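Local coordinates for cellulosomal-scaffolding protein A (Clostridium thermocellum, PDB 4B9F) that is a cellulosomal scaffolding subunit whose family 3a carbohydrate-binding module, the fragment described here, probably anchors the enzyme complex to cellulose, at residues N120-Q123 / S124-Y127. Residues are numbered along the deposited sequence; the frame is centred on the assembly and turned at random.
Sequences NYTQ and SNDY. With CA (calcium ion), chain C.
Thr122 O, Asn125 OD1 and Asp126 OD1 converge on one calcium ion, a worked example of how a tight turn and the residue leading into it can gather metal ligands from a short run of chain. Each oxygen lies 2.4 Å from the ion, and Thr122 O and Asn125 OD1 approach to 2.8 Å because the cation holds both. Asn125 holds CG between its backbone N and carbonyl carbon (chi1 59°), which helps bring OD1 to the ion. Asp126 binds through OD1 alone. The water that is itself a calcium ligand donates a hydrogen bond from its O to Asp126 OD2 at 2.7 Å, so the carboxylate grips the ion both directly and through its hydration.

Hydrogen bonding shapes the backbone of the turn. Residues 123-126 form a type I beta turn, closed by Asp126 N to Gln123 O at 3.2 Å; the N-H bends to 138° and comes from above the carbonyl plane. A second water donates to Gln123 OE1 and Asp126 OD2, tying the amide to the carboxylate, while Gln123 NE2 bonds to the carbonyl oxygens of Asn10 and Ser12.

Van der Waals contact brings Thr122 CG2 to 3.4 Å from Ser124 OG.

Thr44 and Asp46, just beyond strand 37-43, complete the calcium site. The ion thereby joins the end of strand 37-43 and its antiparallel sheet to the loop following strand 121-122; that strand itself pairs antiparallel with strand 14-15.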
ATOM      1  N   ASN A 120      -3.639   3.714  19.930  1.00 14.06           N
ATOM      2  CA  ASN A 120      -4.576   4.077  18.875  1.00 13.61           C
ATOM      3  C   ASN A 120      -4.062   5.054  17.829  1.00 13.24           C
ATOM      4  O   ASN A 120      -3.204   5.896  18.101  1.00 15.13           O
ATOM      5  CB  ASN A 120      -5.871   4.621  19.474  1.00 17.20           C
ATOM      6  CG  ASN A 120      -6.709   3.539  20.118  1.00 22.05           C
ATOM      7  OD1 ASN A 120      -6.611   2.369  19.755  1.00 23.38           O
ATOM      8  ND2 ASN A 120      -7.550   3.926  21.072  1.00 23.94           N
ATOM      9  N   TYR A 121      -4.615   4.899  16.630  1.00 11.84           N
ATOM     10  CA  TYR A 121      -4.534   5.871  15.557  1.00 11.30           C
ATOM     11  C   TYR A 121      -5.904   6.518  15.370  1.00 12.00           C
ATOM     12  O   TYR A 121      -6.942   5.950  15.750  1.00 12.63           O
ATOM     13  CB  TYR A 121      -4.251   5.177  14.234  1.00 10.21           C
ATOM     14  CG  TYR A 121      -2.930   4.483  14.064  1.00  9.90           C
ATOM     15  CD1 TYR A 121      -1.767   5.199  13.770  1.00  9.30           C
ATOM     16  CD2 TYR A 121      -2.852   3.094  14.118  1.00 10.96           C
ATOM     17  CE1 TYR A 121      -0.555   4.542  13.561  1.00 10.17           C
ATOM     18  CE2 TYR A 121      -1.657   2.435  13.921  1.00 11.05           C
ATOM     19  CZ  TYR A 121      -0.509   3.159  13.635  1.00  9.56           C
ATOM     20  OH  TYR A 121       0.670   2.487  13.417  1.00 10.98           O
ATOM     21  N   THR A 122      -5.892   7.678  14.724  1.00 11.79           N
ATOM     22  CA  THR A 122      -7.090   8.358  14.259  1.00 11.70           C
ATOM     23  C   THR A 122      -7.005   8.405  12.741  1.00 11.54           C
ATOM     24  O   THR A 122      -6.015   8.903  12.203  1.00 11.32           O
ATOM     25  CB  THR A 122      -7.115   9.797  14.793  1.00 14.58           C
ATOM     26  OG1 THR A 122      -7.268   9.765  16.217  1.00 16.54           O
ATOM     27  CG2 THR A 122      -8.247  10.598  14.159  1.00 16.42           C
ATOM     28  N   GLN A 123      -8.014   7.888  12.043  1.00 10.88           N
ATOM     29  CA  GLN A 123      -7.917   7.804  10.586  1.00 11.04           C
ATOM     30  C   GLN A 123      -8.433   9.035   9.847  1.00 10.65           C
ATOM     31  O   GLN A 123      -8.133   9.217   8.674  1.00 12.23           O
ATOM     32  CB  GLN A 123      -8.590   6.533  10.067  1.00 10.15           C
ATOM     33  CG  GLN A 123      -8.032   5.265  10.699  1.00 10.56           C
ATOM     34  CD  GLN A 123      -8.289   4.046   9.848  1.00  9.76           C
ATOM     35  OE1 GLN A 123      -7.498   3.715   8.961  1.00  9.76           O
ATOM     36  NE2 GLN A 123      -9.396   3.365  10.108  1.00 10.98           N
ATOM     37  N   SER A 124      -9.184   9.885  10.541  1.00 12.66           N
ATOM     38  CA  SER A 124      -9.827  11.031   9.903  1.00 13.21           C
ATOM     39  C   SER A 124      -8.826  12.097   9.476  1.00 14.15           C
ATOM     40  O   SER A 124      -9.168  12.987   8.708  1.00 17.40           O
ATOM     41  CB  SER A 124     -10.860  11.661  10.835  1.00 17.51           C
ATOM     42  OG  SER A 124     -10.224  12.244  11.958  1.00 21.14           O
ATOM     43  N   ASN A 125      -7.603  12.027   9.993  1.00 12.76           N
ATOM     44  CA  ASN A 125      -6.557  12.985   9.637  1.00 12.00           C
ATOM     45  C   ASN A 125      -5.419  12.317   8.861  1.00 11.46           C
ATOM     46  O   ASN A 125      -4.257  12.712   8.984  1.00 12.69           O
ATOM     47  CB  ASN A 125      -6.037  13.723  10.886  1.00 12.81           C
ATOM     48  CG  ASN A 125      -5.457  12.782  11.922  1.00 13.46           C
ATOM     49  OD1 ASN A 125      -5.437  11.570  11.723  1.00 11.92           O
ATOM     50  ND2 ASN A 125      -4.963  13.338  13.026  1.00 17.23           N
ATOM     51  N   ASP A 126      -5.771  11.315   8.057  1.00 11.14           N
ATOM     52  CA  ASP A 126      -4.805  10.577   7.230  1.00 10.08           C
ATOM     53  C   ASP A 126      -5.081  10.805   5.749  1.00 10.21           C
ATOM     54  O   ASP A 126      -6.134  10.398   5.239  1.00 11.13           O
ATOM     55  CB  ASP A 126      -4.880   9.070   7.507  1.00 10.44           C
ATOM     56  CG  ASP A 126      -4.490   8.705   8.922  1.00  9.79           C
ATOM     57  OD1 ASP A 126      -3.881   9.547   9.608  1.00 11.21           O
ATOM     58  OD2 ASP A 126      -4.782   7.561   9.334  1.00 10.16           O
ATOM     59  N   TYR A 127      -4.129  11.422   5.057  1.00  9.49           N
ATOM     60  CA  TYR A 127      -4.287  11.777   3.644  1.00 10.06           C
ATOM     61  C   TYR A 127      -4.753  10.618   2.756  1.00  9.67           C
ATOM     62  O   TYR A 127      -5.644  10.790   1.924  1.00 10.48           O
ATOM     63  CB  TYR A 127      -2.957  12.326   3.142  1.00  9.99           C
ATOM     64  CG  TYR A 127      -2.854  12.710   1.672  1.00  9.75           C
ATOM     65  CD1 TYR A 127      -3.321  13.939   1.216  1.00 11.39           C
ATOM     66  CD2 TYR A 127      -2.208  11.882   0.756  1.00 12.31           C
ATOM     67  CE1 TYR A 127      -3.172  14.314  -0.110  1.00 11.76           C
ATOM     68  CE2 TYR A 127      -2.054  12.255  -0.582  1.00 11.03           C
ATOM     69  CZ  TYR A 127      -2.549  13.470  -1.002  1.00 11.39           C
ATOM     70  OH  TYR A 127      -2.376  13.866  -2.312  1.00 12.80           O
TER
HETATM   71 CA    CA C 153      -3.804   9.806  12.005  1.00 10.56          CA
HETATM   72  O   HOH W   1      -5.434   5.347   8.001  1.00 11.91           O
HETATM   73  O   HOH W   2      -8.924  10.780   6.414  1.00 22.53           O
HETATM   74  O   HOH W   3      -3.582   7.338  11.705  1.00 10.92           O